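Local coordinates for KLLA0A11308p (Kluyveromyces lactis, PDB 6AM0), which belongs to the EDC3 family, contributes here its N-terminal Sm-like (LSm) domain, and as a whole protein probably binds mRNA, at residues G6-I11 with K58-P63. Residues are numbered along the deposited sequence; the frame is centred on the assembly and turned at random.
Sequences GYQIEI and KVLKLP
P63 lays its CD over one face of the Y7 ring, 3.9 Å from the ring centroid and shifted toward the CD1–CE1 rim, a CH-pi contact suited to a proline, whose CD is polarised by the adjoining nitrogen. G6 suits its place because, at phi 101°, a CB would strike P63 CB and the preceding carbonyl. With CG anti to its own carbonyl carbon (chi1 -80°), Y7 also brings CD2 to V59 CG2, 4.1 Å away at the ring's edge. That same V59 methyl meets I9 CD1 at 3.7 Å, two branched residues suited to a buried strand pair. Exchanging Y7 for an alanine would probably open a gap where P63 CD and V59 CG2 now meet the ring.

E10 and K58 form an antiparallel hydrogen-bonded pair. Beyond the I9–V59 pair, L60 is a bulge-like extra residue: L60 N bonds Q8 O and Q8 N bonds K61 O, each 2.9 Å long, the latter approaching above the carbonyl plane. L60 and K61 thus both face Q8, away from I9 and V59. CB and CG of Q8 lie alongside those of K61, while a bend at chi2 (56°) turns the amide aside. E10, extended beyond CG, carries its carboxylate to L60, whose methyls cover OE1 without bonding it.

Strand 8-12 lies between 18-26 and 56-59, the first strand pairing with the last as in Sm-like folds. Backbone bonds set the register; the side chains add chiefly apolar and CH-pi packing, with no salt bridge across.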
loop_
_atom_site.group_PDB
_atom_site.type_symbol
_atom_site.label_atom_id
_atom_site.label_comp_id
_atom_site.label_asym_id
_atom_site.label_seq_id
_atom_site.Cartn_x
_atom_site.Cartn_y
_atom_site.Cartn_z
ATOM N N GLY D 6 0.910 2.927 -19.507
ATOM C CA GLY D 6 -0.504 2.733 -19.286
ATOM C C GLY D 6 -0.920 2.780 -17.831
ATOM O O GLY D 6 -2.121 2.873 -17.551
ATOM N N TYR D 7 0.031 2.707 -16.903
ATOM C CA TYR D 7 -0.295 2.795 -15.489
ATOM C C TYR D 7 -0.716 4.216 -15.127
ATOM O O TYR D 7 -0.134 5.196 -15.602
ATOM C CB TYR D 7 0.907 2.364 -14.646
ATOM C CG TYR D 7 1.071 0.862 -14.537
ATOM C CD1 TYR D 7 1.261 0.085 -15.672
ATOM C CD2 TYR D 7 1.056 0.224 -13.306
ATOM C CE1 TYR D 7 1.418 -1.287 -15.587
ATOM C CE2 TYR D 7 1.212 -1.152 -13.212
ATOM C CZ TYR D 7 1.395 -1.901 -14.356
ATOM O OH TYR D 7 1.552 -3.266 -14.277
ATOM N N GLN D 8 -1.714 4.320 -14.252
ATOM C CA GLN D 8 -2.194 5.607 -13.765
ATOM C C GLN D 8 -1.300 6.075 -12.620
ATOM O O GLN D 8 -1.131 5.356 -11.629
ATOM C CB GLN D 8 -3.646 5.474 -13.315
ATOM C CG GLN D 8 -4.377 6.769 -12.992
ATOM C CD GLN D 8 -4.372 7.770 -14.133
ATOM O OE1 GLN D 8 -4.093 7.429 -15.282
ATOM N NE2 GLN D 8 -4.711 9.014 -13.822
ATOM N N ILE D 9 -0.737 7.278 -12.741
ATOM C CA ILE D 9 0.339 7.728 -11.863
ATOM C C ILE D 9 -0.034 9.069 -11.245
ATOM O O ILE D 9 -0.670 9.909 -11.893
ATOM C CB ILE D 9 1.679 7.833 -12.628
ATOM C CG1 ILE D 9 2.027 6.502 -13.299
ATOM C CG2 ILE D 9 2.813 8.270 -11.708
ATOM C CD1 ILE D 9 2.088 5.332 -12.345
ATOM N N GLU D 10 0.362 9.260 -9.982
ATOM C CA GLU D 10 0.212 10.525 -9.273
ATOM C C GLU D 10 1.520 10.837 -8.558
ATOM O O GLU D 10 2.045 9.995 -7.824
ATOM C CB GLU D 10 -0.952 10.460 -8.279
ATOM C CG GLU D 10 -1.511 11.811 -7.865
ATOM C CD GLU D 10 -2.884 11.696 -7.229
ATOM O OE1 GLU D 10 -3.417 10.567 -7.166
ATOM O OE2 GLU D 10 -3.432 12.733 -6.798
ATOM N N ILE D 11 2.042 12.045 -8.779
ATOM C CA ILE D 11 3.350 12.465 -8.296
ATOM C C ILE D 11 3.179 13.755 -7.503
ATOM O O ILE D 11 2.164 14.444 -7.609
ATOM C CB ILE D 11 4.371 12.647 -9.448
ATOM C CG1 ILE D 11 3.919 13.728 -10.439
ATOM C CG2 ILE D 11 4.590 11.336 -10.183
ATOM C CD1 ILE D 11 4.585 15.079 -10.250
ATOM N N LYS D 58 3.188 7.787 -6.371
ATOM C CA LYS D 58 2.354 6.641 -6.036
ATOM C C LYS D 58 1.442 6.354 -7.225
ATOM O O LYS D 58 1.171 7.235 -8.046
ATOM C CB LYS D 58 1.590 6.887 -4.725
ATOM C CG LYS D 58 1.289 5.619 -3.930
ATOM C CD LYS D 58 0.014 5.715 -3.111
ATOM C CE LYS D 58 -0.370 4.355 -2.544
ATOM N NZ LYS D 58 -1.522 4.452 -1.609
ATOM N N VAL D 59 0.960 5.113 -7.308
ATOM C CA VAL D 59 0.247 4.604 -8.477
ATOM C C VAL D 59 -1.192 4.276 -8.093
ATOM O O VAL D 59 -1.452 3.741 -7.010
ATOM C CB VAL D 59 0.959 3.367 -9.070
ATOM C CG1 VAL D 59 1.089 2.284 -8.031
ATOM C CG2 VAL D 59 0.212 2.835 -10.277
ATOM N N LEU D 60 -2.129 4.604 -8.990
ATOM C CA LEU D 60 -3.556 4.464 -8.724
ATOM C C LEU D 60 -4.204 3.321 -9.495
ATOM O O LEU D 60 -4.826 2.446 -8.887
ATOM C CB LEU D 60 -4.276 5.776 -9.061
ATOM C CG LEU D 60 -3.704 7.092 -8.543
ATOM C CD1 LEU D 60 -4.516 8.257 -9.090
ATOM C CD2 LEU D 60 -3.685 7.112 -7.025
ATOM N N LYS D 61 -4.115 3.318 -10.822
ATOM C CA LYS D 61 -4.814 2.333 -11.630
ATOM C C LYS D 61 -3.841 1.577 -12.527
ATOM O O LYS D 61 -2.734 2.036 -12.817
ATOM C CB LYS D 61 -5.904 2.983 -12.499
ATOM C CG LYS D 61 -6.799 3.982 -11.779
ATOM C CD LYS D 61 -8.141 3.367 -11.409
ATOM C CE LYS D 61 -9.177 4.441 -11.099
ATOM N NZ LYS D 61 -8.756 5.326 -9.977
ATOM N N LEU D 62 -4.281 0.404 -12.952
ATOM C CA LEU D 62 -3.611 -0.407 -13.958
ATOM C C LEU D 62 -4.081 0.009 -15.343
ATOM O O LEU D 62 -5.085 0.709 -15.491
ATOM C CB LEU D 62 -3.898 -1.885 -13.695
ATOM C CG LEU D 62 -2.917 -2.662 -12.812
ATOM C CD1 LEU D 62 -2.643 -1.940 -11.507
ATOM C CD2 LEU D 62 -3.442 -4.067 -12.541
ATOM N N PRO D 63 -3.369 -0.385 -16.395
ATOM C CA PRO D 63 -3.822 -0.048 -17.746
ATOM C C PRO D 63 -5.073 -0.832 -18.094
ATOM O O PRO D 63 -5.215 -1.994 -17.685
ATOM C CB PRO D 63 -2.638 -0.466 -18.631
ATOM C CG PRO D 63 -1.922 -1.500 -17.828
ATOM C CD PRO D 63 -2.039 -1.020 -16.414
#